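PDB 3LM3: uncharacterized protein, which has no established function but is probably a carbohydrate-active enzyme, either a glycoside hydrolase or a deacetylase. Local coordinates for residues E54-L59 against R89-Y94; D93-C98 against D104-F109. All blocks are in the same frame, centred on the assembly; numbering follows the deposited sequence.

Interaction 1 of 2, residues E54-L59 against R89-Y94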
ATOM      1  N   GLU A  54     -21.672  13.809   8.224  1.00  9.50           N
ATOM      2  CA  GLU A  54     -21.643  13.159   9.532  0.50 10.77           C
ATOM      3  C   GLU A  54     -20.837  11.875   9.514  1.00 10.07           C
ATOM      4  O   GLU A  54     -20.155  11.568  10.495  1.00 10.48           O
ATOM      5  CB  GLU A  54     -23.034  12.889  10.104  0.50 13.91           C
ATOM      6  CG  GLU A  54     -23.065  11.872  11.320  0.50 20.54           C
ATOM      7  CD  GLU A  54     -22.124  12.202  12.534  0.50 30.62           C
ATOM      8  OE1 GLU A  54     -21.220  13.079  12.465  0.50 27.07           O
ATOM      9  OE2 GLU A  54     -22.289  11.536  13.584  0.50 26.85           O
ATOM     10  N   GLY A  55     -20.891  11.103   8.430  1.00  9.01           N
ATOM     11  CA  GLY A  55     -20.140   9.873   8.368  1.00 11.34           C
ATOM     12  C   GLY A  55     -18.644  10.095   8.320  1.00 10.57           C
ATOM     13  O   GLY A  55     -17.870   9.359   8.945  1.00 10.35           O
ATOM     14  N   VAL A  56     -18.202  11.099   7.556  1.00  8.93           N
ATOM     15  CA  VAL A  56     -16.824  11.407   7.432  0.60 10.62           C
ATOM     16  C   VAL A  56     -16.267  11.949   8.769  1.00 10.89           C
ATOM     17  O   VAL A  56     -15.206  11.580   9.230  1.00 11.31           O
ATOM     18  CB  VAL A  56     -16.694  12.389   6.252  0.60 13.21           C
ATOM     19  CG1 VAL A  56     -15.310  12.866   6.124  0.60  9.87           C
ATOM     20  CG2 VAL A  56     -17.182  11.688   4.937  0.60  9.09           C
ATOM     21  N   ARG A  57     -17.016  12.853   9.373  1.00  7.95           N
ATOM     22  CA  ARG A  57     -16.646  13.441  10.670  1.00  7.80           C
ATOM     23  C   ARG A  57     -16.562  12.348  11.749  1.00  8.43           C
ATOM     24  O   ARG A  57     -15.635  12.311  12.543  1.00  9.45           O
ATOM     25  CB  ARG A  57     -17.659  14.507  11.056  1.00  9.30           C
ATOM     26  CG  ARG A  57     -17.399  15.134  12.424  1.00 14.35           C
ATOM     27  CD  ARG A  57     -18.328  16.356  12.658  1.00 20.66           C
ATOM     28  NE  ARG A  57     -19.717  16.032  12.336  1.00 29.28           N
ATOM     29  CZ  ARG A  57     -20.617  16.845  11.756  1.00 34.53           C
ATOM     30  NH1 ARG A  57     -20.325  18.107  11.410  1.00 31.40           N
ATOM     31  NH2 ARG A  57     -21.844  16.375  11.501  1.00 33.08           N
ATOM     32  N   ALA A  58     -17.527  11.430  11.760  1.00  8.07           N
ATOM     33  CA  ALA A  58     -17.506  10.376  12.746  1.00  7.94           C
ATOM     34  C   ALA A  58     -16.270   9.498  12.585  1.00  8.17           C
ATOM     35  O   ALA A  58     -15.660   9.101  13.567  1.00  8.97           O
ATOM     36  CB  ALA A  58     -18.773   9.523  12.625  1.00  9.33           C
ATOM     37  N   LEU A  59     -15.909   9.183  11.347  1.00  8.24           N
ATOM     38  CA  LEU A  59     -14.749   8.355  11.119  1.00 10.36           C
ATOM     39  C   LEU A  59     -13.467   9.071  11.556  1.00  8.96           C
ATOM     40  O   LEU A  59     -12.592   8.445  12.173  1.00  9.16           O
ATOM     41  CB  LEU A  59     -14.724   7.923   9.632  1.00 12.57           C
ATOM     42  CG  LEU A  59     -13.797   6.778   9.289  1.00 14.63           C
ATOM     43  CD1 LEU A  59     -14.148   5.515  10.065  1.00 15.07           C
ATOM     44  CD2 LEU A  59     -13.905   6.528   7.754  1.00 15.41           C
ATOM     45  N   ARG A  89     -19.890  19.089  -1.265  1.00  8.49           N
ATOM     46  CA  ARG A  89     -19.393  20.414  -0.873  0.50  8.84           C
ATOM     47  C   ARG A  89     -19.073  20.447   0.631  1.00  9.37           C
ATOM     48  O   ARG A  89     -18.001  20.931   1.033  1.00  8.84           O
ATOM     49  CB  ARG A  89     -20.385  21.512  -1.243  0.50 10.17           C
ATOM     50  CG  ARG A  89     -19.899  22.909  -0.907  0.50 10.68           C
ATOM     51  CD  ARG A  89     -20.718  23.975  -1.641  0.50 13.78           C
ATOM     52  NE  ARG A  89     -22.140  23.613  -1.743  0.50 24.72           N
ATOM     53  CZ  ARG A  89     -22.969  23.532  -0.706  0.50 27.77           C
ATOM     54  NH1 ARG A  89     -22.524  23.775   0.526  0.50 26.50           N
ATOM     55  NH2 ARG A  89     -24.244  23.203  -0.899  0.50 30.69           N
ATOM     56  N   GLU A  90     -19.988  19.921   1.445  1.00  9.57           N
ATOM     57  CA  GLU A  90     -19.812  19.858   2.900  1.00 10.64           C
ATOM     58  C   GLU A  90     -18.612  19.014   3.293  1.00  9.58           C
ATOM     59  O   GLU A  90     -17.839  19.364   4.192  1.00  9.00           O
ATOM     60  CB  GLU A  90     -21.063  19.304   3.598  1.00 11.81           C
ATOM     61  CG  GLU A  90     -22.272  20.224   3.568  1.00 18.24           C
ATOM     62  CD  GLU A  90     -23.516  19.591   4.205  1.00 21.19           C
ATOM     63  OE1 GLU A  90     -23.671  18.340   4.240  1.00 22.27           O
ATOM     64  OE2 GLU A  90     -24.369  20.356   4.662  1.00 29.45           O
ATOM     65  N   ILE A  91     -18.436  17.883   2.625  1.00  8.07           N
ATOM     66  CA  ILE A  91     -17.284  17.037   2.894  1.00  7.70           C
ATOM     67  C   ILE A  91     -15.990  17.754   2.529  1.00  7.43           C
ATOM     68  O   ILE A  91     -15.016  17.707   3.304  1.00  7.74           O
ATOM     69  CB  ILE A  91     -17.391  15.669   2.161  1.00  7.22           C
ATOM     70  CG1 ILE A  91     -18.478  14.838   2.826  1.00  7.70           C
ATOM     71  CG2 ILE A  91     -16.062  14.950   2.189  1.00  8.29           C
ATOM     72  CD1 ILE A  91     -18.958  13.644   1.938  1.00  9.77           C
ATOM     73  N   ARG A  92     -15.928  18.405   1.371  1.00  7.73           N
ATOM     74  CA  ARG A  92     -14.729  19.141   1.021  1.00  6.83           C
ATOM     75  C   ARG A  92     -14.429  20.239   2.072  1.00  7.26           C
ATOM     76  O   ARG A  92     -13.282  20.403   2.490  1.00  7.65           O
ATOM     77  CB  ARG A  92     -14.796  19.752  -0.387  1.00  8.30           C
ATOM     78  CG  ARG A  92     -14.694  18.711  -1.526  1.00  6.71           C
ATOM     79  CD  ARG A  92     -14.554  19.336  -2.888  1.00  9.72           C
ATOM     80  NE  ARG A  92     -15.672  20.190  -3.225  1.00  9.11           N
ATOM     81  CZ  ARG A  92     -16.783  19.796  -3.855  1.00  7.91           C
ATOM     82  NH1 ARG A  92     -16.969  18.534  -4.228  1.00  7.41           N
ATOM     83  NH2 ARG A  92     -17.721  20.673  -4.097  1.00 10.05           N
ATOM     84  N   ASP A  93     -15.440  20.983   2.504  1.00  7.92           N
ATOM     85  CA  ASP A  93     -15.238  22.053   3.482  1.00  7.43           C
ATOM     86  C   ASP A  93     -14.689  21.471   4.783  1.00  8.10           C
ATOM     87  O   ASP A  93     -13.770  22.035   5.375  1.00  8.64           O
ATOM     88  CB  ASP A  93     -16.537  22.828   3.768  1.00  9.14           C
ATOM     89  CG  ASP A  93     -16.986  23.726   2.622  1.00 12.44           C
ATOM     90  OD1 ASP A  93     -16.231  23.984   1.665  1.00 12.99           O
ATOM     91  OD2 ASP A  93     -18.136  24.195   2.716  1.00 14.62           O
ATOM     92  N   TYR A  94     -15.220  20.330   5.206  1.00  8.47           N
ATOM     93  CA  TYR A  94     -14.765  19.700   6.437  1.00  9.14           C
ATOM     94  C   TYR A  94     -13.327  19.225   6.312  1.00  8.74           C
ATOM     95  O   TYR A  94     -12.506  19.391   7.216  1.00  7.37           O
ATOM     96  CB  TYR A  94     -15.676  18.514   6.786  1.00  9.33           C
ATOM     97  CG  TYR A  94     -15.176  17.683   7.949  1.00  9.92           C
ATOM     98  CD1 TYR A  94     -15.262  18.156   9.242  1.00  9.04           C
ATOM     99  CD2 TYR A  94     -14.580  16.464   7.759  1.00  8.86           C
ATOM    100  CE1 TYR A  94     -14.787  17.420  10.303  1.00 10.82           C
ATOM    101  CE2 TYR A  94     -14.120  15.724   8.810  1.00  9.34           C
ATOM    102  CZ  TYR A  94     -14.214  16.212  10.076  1.00 13.17           C
ATOM    103  OH  TYR A  94     -13.725  15.476  11.145  1.00 14.14           O
TER
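Val56 sits across from Ile91, and Arg57 from Tyr94, where two helices run side by side in nearly the same direction, their segment axes 27° apart and approaching to 10.1 Å. No hydrogen bond crosses between them. Val56 spreads its two methyls over two partners. Val56 CG2 meets the end of Ile91, 4.0 Å from Ile91 CD1, with the two side chains crossing at about a right angle. Val56 CG1 approaches the Tyr94 ring obliquely, 4.0 Å from Tyr94 CD2. The ring gets there because Tyr94 CG is anti to the backbone N (chi1 172°), which extends the side chain across to helix 53-64. There Arg57 CB lies over one ring face, 4.0 Å from Tyr94 CZ, and Arg57 CG is 3.9 Å from Tyr94 OH. The backbone is met too, Arg57 CA lying 3.6 Å from Tyr94 OH. Beyond these methylenes the arginine leads away: its guanidinium stands 77° from the ring plane and, in the modelled conformer of Glu54, Arg57 NE makes a salt bridge to Glu54 OE1 at 3.3 Å, its hydrogen bond weak. That conformer also pairs with Lys296 of helix 296-313. With an alanine in place of Tyr94, the Arg57 methylenes and Val56 CG1 would probably face a gap between the helices. Both helices pack against strand 73-76, through Val56 on Trp74 and Arg92 on Phe76; such adjacent, nearly parallel helices outside parallel strands are characteristic of a beta/alpha fold, consistent with the barrel-like domains of the glycoside hydrolase and deacetylase clan.

Interaction 2 of 2, residues D93-C98 against D104-F109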
ATOM      1  N   ASP A  93     -15.440  20.983   2.504  1.00  7.92           N
ATOM      2  CA  ASP A  93     -15.238  22.053   3.482  1.00  7.43           C
ATOM      3  C   ASP A  93     -14.689  21.471   4.783  1.00  8.10           C
ATOM      4  O   ASP A  93     -13.770  22.035   5.375  1.00  8.64           O
ATOM      5  CB  ASP A  93     -16.537  22.828   3.768  1.00  9.14           C
ATOM      6  CG  ASP A  93     -16.986  23.726   2.622  1.00 12.44           C
ATOM      7  OD1 ASP A  93     -16.231  23.984   1.665  1.00 12.99           O
ATOM      8  OD2 ASP A  93     -18.136  24.195   2.716  1.00 14.62           O
ATOM      9  N   TYR A  94     -15.220  20.330   5.206  1.00  8.47           N
ATOM     10  CA  TYR A  94     -14.765  19.700   6.437  1.00  9.14           C
ATOM     11  C   TYR A  94     -13.327  19.225   6.312  1.00  8.74           C
ATOM     12  O   TYR A  94     -12.506  19.391   7.216  1.00  7.37           O
ATOM     13  CB  TYR A  94     -15.676  18.514   6.786  1.00  9.33           C
ATOM     14  CG  TYR A  94     -15.176  17.683   7.949  1.00  9.92           C
ATOM     15  CD1 TYR A  94     -15.262  18.156   9.242  1.00  9.04           C
ATOM     16  CD2 TYR A  94     -14.580  16.464   7.759  1.00  8.86           C
ATOM     17  CE1 TYR A  94     -14.787  17.420  10.303  1.00 10.82           C
ATOM     18  CE2 TYR A  94     -14.120  15.724   8.810  1.00  9.34           C
ATOM     19  CZ  TYR A  94     -14.214  16.212  10.076  1.00 13.17           C
ATOM     20  OH  TYR A  94     -13.725  15.476  11.145  1.00 14.14           O
ATOM     21  N   VAL A  95     -12.991  18.643   5.180  1.00  7.47           N
ATOM     22  CA  VAL A  95     -11.640  18.186   4.954  1.00  7.45           C
ATOM     23  C   VAL A  95     -10.634  19.360   4.947  1.00  6.67           C
ATOM     24  O   VAL A  95      -9.521  19.256   5.473  1.00  8.45           O
ATOM     25  CB  VAL A  95     -11.556  17.347   3.655  1.00  8.34           C
ATOM     26  CG1 VAL A  95     -10.134  17.198   3.225  1.00 10.64           C
ATOM     27  CG2 VAL A  95     -12.202  15.975   3.889  1.00  8.67           C
ATOM     28  N   VAL A  96     -11.029  20.513   4.391  1.00  7.65           N
ATOM     29  CA  VAL A  96     -10.174  21.702   4.461  1.00  7.40           C
ATOM     30  C   VAL A  96      -9.962  22.139   5.931  1.00  7.56           C
ATOM     31  O   VAL A  96      -8.843  22.469   6.346  1.00  7.68           O
ATOM     32  CB  VAL A  96     -10.726  22.842   3.624  1.00  8.07           C
ATOM     33  CG1 VAL A  96      -9.910  24.135   3.865  1.00  9.61           C
ATOM     34  CG2 VAL A  96     -10.705  22.477   2.119  1.00  9.73           C
ATOM     35  N   GLU A  97     -11.031  22.120   6.715  1.00  7.09           N
ATOM     36  CA  GLU A  97     -10.946  22.400   8.162  1.00  8.04           C
ATOM     37  C   GLU A  97      -9.971  21.435   8.813  1.00  7.98           C
ATOM     38  O   GLU A  97      -9.228  21.812   9.698  1.00  9.42           O
ATOM     39  CB  GLU A  97     -12.317  22.295   8.808  1.00  7.49           C
ATOM     40  CG  GLU A  97     -13.280  23.430   8.447  1.00 14.76           C
ATOM     41  CD  GLU A  97     -14.769  23.186   8.767  1.00 27.02           C
ATOM     42  OE1 GLU A  97     -15.172  22.123   9.268  1.00 23.30           O
ATOM     43  OE2 GLU A  97     -15.578  24.101   8.484  1.00 32.64           O
ATOM     44  N   CYS A  98      -9.996  20.164   8.407  1.00  8.03           N
ATOM     45  CA  CYS A  98      -9.070  19.155   8.975  1.00  8.26           C
ATOM     46  C   CYS A  98      -7.607  19.394   8.583  1.00  9.19           C
ATOM     47  O   CYS A  98      -6.689  19.164   9.366  1.00  7.58           O
ATOM     48  CB  CYS A  98      -9.491  17.758   8.521  1.00  7.85           C
ATOM     49  SG  CYS A  98     -11.005  17.152   9.279  1.00  9.29           S
ATOM     50  N   ASP A 104      -3.855  17.292   8.401  1.00  7.19           N
ATOM     51  CA  ASP A 104      -4.170  16.207   7.466  1.00  6.87           C
ATOM     52  C   ASP A 104      -3.720  16.645   6.068  1.00  7.99           C
ATOM     53  O   ASP A 104      -3.704  17.829   5.760  1.00  7.81           O
ATOM     54  CB  ASP A 104      -5.664  15.872   7.430  1.00  7.15           C
ATOM     55  CG  ASP A 104      -6.173  15.185   8.691  1.00  7.13           C
ATOM     56  OD1 ASP A 104      -5.340  14.639   9.456  1.00  7.18           O
ATOM     57  OD2 ASP A 104      -7.420  15.204   8.843  1.00  7.49           O
ATOM     58  N   GLU A 105      -3.404  15.666   5.233  1.00  6.21           N
ATOM     59  CA  GLU A 105      -3.080  15.870   3.827  1.00  6.17           C
ATOM     60  C   GLU A 105      -4.378  15.760   3.009  1.00  6.67           C
ATOM     61  O   GLU A 105      -5.284  15.003   3.364  1.00  6.45           O
ATOM     62  CB  GLU A 105      -2.058  14.803   3.394  1.00  6.30           C
ATOM     63  CG  GLU A 105      -1.645  14.783   1.957  1.00  6.81           C
ATOM     64  CD  GLU A 105      -0.477  13.873   1.701  1.00 10.07           C
ATOM     65  OE1 GLU A 105      -0.483  12.725   2.183  1.00  8.91           O
ATOM     66  OE2 GLU A 105       0.479  14.294   1.008  1.00 11.76           O
ATOM     67  N   VAL A 106      -4.436  16.471   1.886  1.00  6.71           N
ATOM     68  CA  VAL A 106      -5.551  16.412   0.962  1.00  6.85           C
ATOM     69  C   VAL A 106      -4.995  16.158  -0.417  1.00  8.25           C
ATOM     70  O   VAL A 106      -4.173  16.941  -0.929  1.00  6.90           O
ATOM     71  CB  VAL A 106      -6.325  17.737   0.955  1.00  8.01           C
ATOM     72  CG1 VAL A 106      -7.597  17.621   0.024  1.00  9.04           C
ATOM     73  CG2 VAL A 106      -6.729  18.142   2.403  1.00  9.19           C
ATOM     74  N   THR A 107      -5.382  15.036  -1.011  1.00  6.81           N
ATOM     75  CA  THR A 107      -4.830  14.707  -2.310  1.00  6.65           C
ATOM     76  C   THR A 107      -5.772  13.904  -3.180  1.00  7.26           C
ATOM     77  O   THR A 107      -6.938  13.687  -2.856  1.00  7.85           O
ATOM     78  CB  THR A 107      -3.437  13.990  -2.166  1.00  5.61           C
ATOM     79  OG1 THR A 107      -2.756  14.081  -3.425  1.00  7.29           O
ATOM     80  CG2 THR A 107      -3.595  12.513  -1.705  1.00  8.63           C
ATOM     81  N   TYR A 108      -5.277  13.592  -4.372  1.00  6.39           N
ATOM     82  CA  TYR A 108      -6.001  12.897  -5.440  1.00  6.60           C
ATOM     83  C   TYR A 108      -5.874  11.391  -5.273  1.00  6.83           C
ATOM     84  O   TYR A 108      -4.779  10.859  -5.028  1.00  7.40           O
ATOM     85  CB  TYR A 108      -5.419  13.335  -6.791  1.00  6.40           C
ATOM     86  CG  TYR A 108      -6.161  12.888  -8.029  1.00  6.67           C
ATOM     87  CD1 TYR A 108      -7.529  12.909  -8.075  1.00  6.84           C
ATOM     88  CD2 TYR A 108      -5.478  12.465  -9.171  1.00  8.87           C
ATOM     89  CE1 TYR A 108      -8.230  12.487  -9.232  1.00 10.34           C
ATOM     90  CE2 TYR A 108      -6.173  12.078 -10.323  1.00  7.21           C
ATOM     91  CZ  TYR A 108      -7.557  12.077 -10.325  1.00 10.91           C
ATOM     92  OH  TYR A 108      -8.365  11.677 -11.392  1.00 11.41           O
ATOM     93  N   PHE A 109      -7.000  10.697  -5.454  1.00  6.47           N
ATOM     94  CA  PHE A 109      -7.118   9.227  -5.356  1.00  6.49           C
ATOM     95  C   PHE A 109      -7.925   8.757  -6.557  1.00  7.33           C
ATOM     96  O   PHE A 109      -9.144   8.593  -6.465  1.00  7.77           O
ATOM     97  CB  PHE A 109      -7.810   8.828  -4.041  1.00  6.02           C
ATOM     98  CG  PHE A 109      -7.580   7.406  -3.614  1.00  6.86           C
ATOM     99  CD1 PHE A 109      -7.634   6.366  -4.500  1.00  7.83           C
ATOM    100  CD2 PHE A 109      -7.329   7.111  -2.291  1.00  6.73           C
ATOM    101  CE1 PHE A 109      -7.418   5.040  -4.080  1.00  9.18           C
ATOM    102  CE2 PHE A 109      -7.110   5.821  -1.863  1.00  8.50           C
ATOM    103  CZ  PHE A 109      -7.143   4.776  -2.775  1.00  8.79           C
TER
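Val95 CG1 and Val106 CG2 are 3.6 Å apart, a close methyl-to-methyl contact between the inner side of the helix and the strand. Val106 CG1 is the second partner of Val95 CG1, at 4.1 Å. One helical turn on, Cys98 CB lies 3.3 Å from Asp104 OD2; this is van der Waals contact of a methylene with a carboxylate oxygen. The cysteine's SG is anti to its carbonyl carbon (chi1 -71°), which swings the Cys98 sulfur onto one face of the Tyr94 ring, 3.4 Å above its plane and displaced toward the rim. Helix 86-102 returns here into strand 105-108, the second half of a beta-alpha-beta crossover that begins at the parallel neighbour, strand 73-76. In the next shell, the buried carboxylate of Asp104 is held from several sides of the fold: OD1 accepts from Leu72 N, just before strand 73-76, and forms a salt bridge with Arg60 of helix 53-64, while OD2 accepts from Trp74 NE1 of the strand. These bonds fix the rotation of the group that faces Cys98, and the nearby Arg60 would probably favour the ionised form of the aspartate. The Val106 side chain also touches Ile134 and Met137 of helix 120-138, and its backbone N donates to Tyr142 OH.

Interactions 1 and 2 draw on successive turns of helix 86-102, their centres about 10 Å apart. Interaction 1 joins it to the neighbouring helix 53-64 and is partly buried, with Arg57 and Tyr94 partly exposed; interaction 2 joins it to strand 105-108, and all four touching residues are buried. Neither has a hydrogen bond between its segments, yet their polar groups differ. In 54-59 against 89-94 the charged end turns aside to a weakly bonded salt bridge within its own helix, whereas in 93-98 against 104-109 a buried carboxylate is satisfied from outside. Tyr94 belongs to the shared turn: its ring carries interaction 1 and, within helix 86-102, has Cys98 of interaction 2 on one face. Arg60, too, touches Tyr94 and pairs with Asp104.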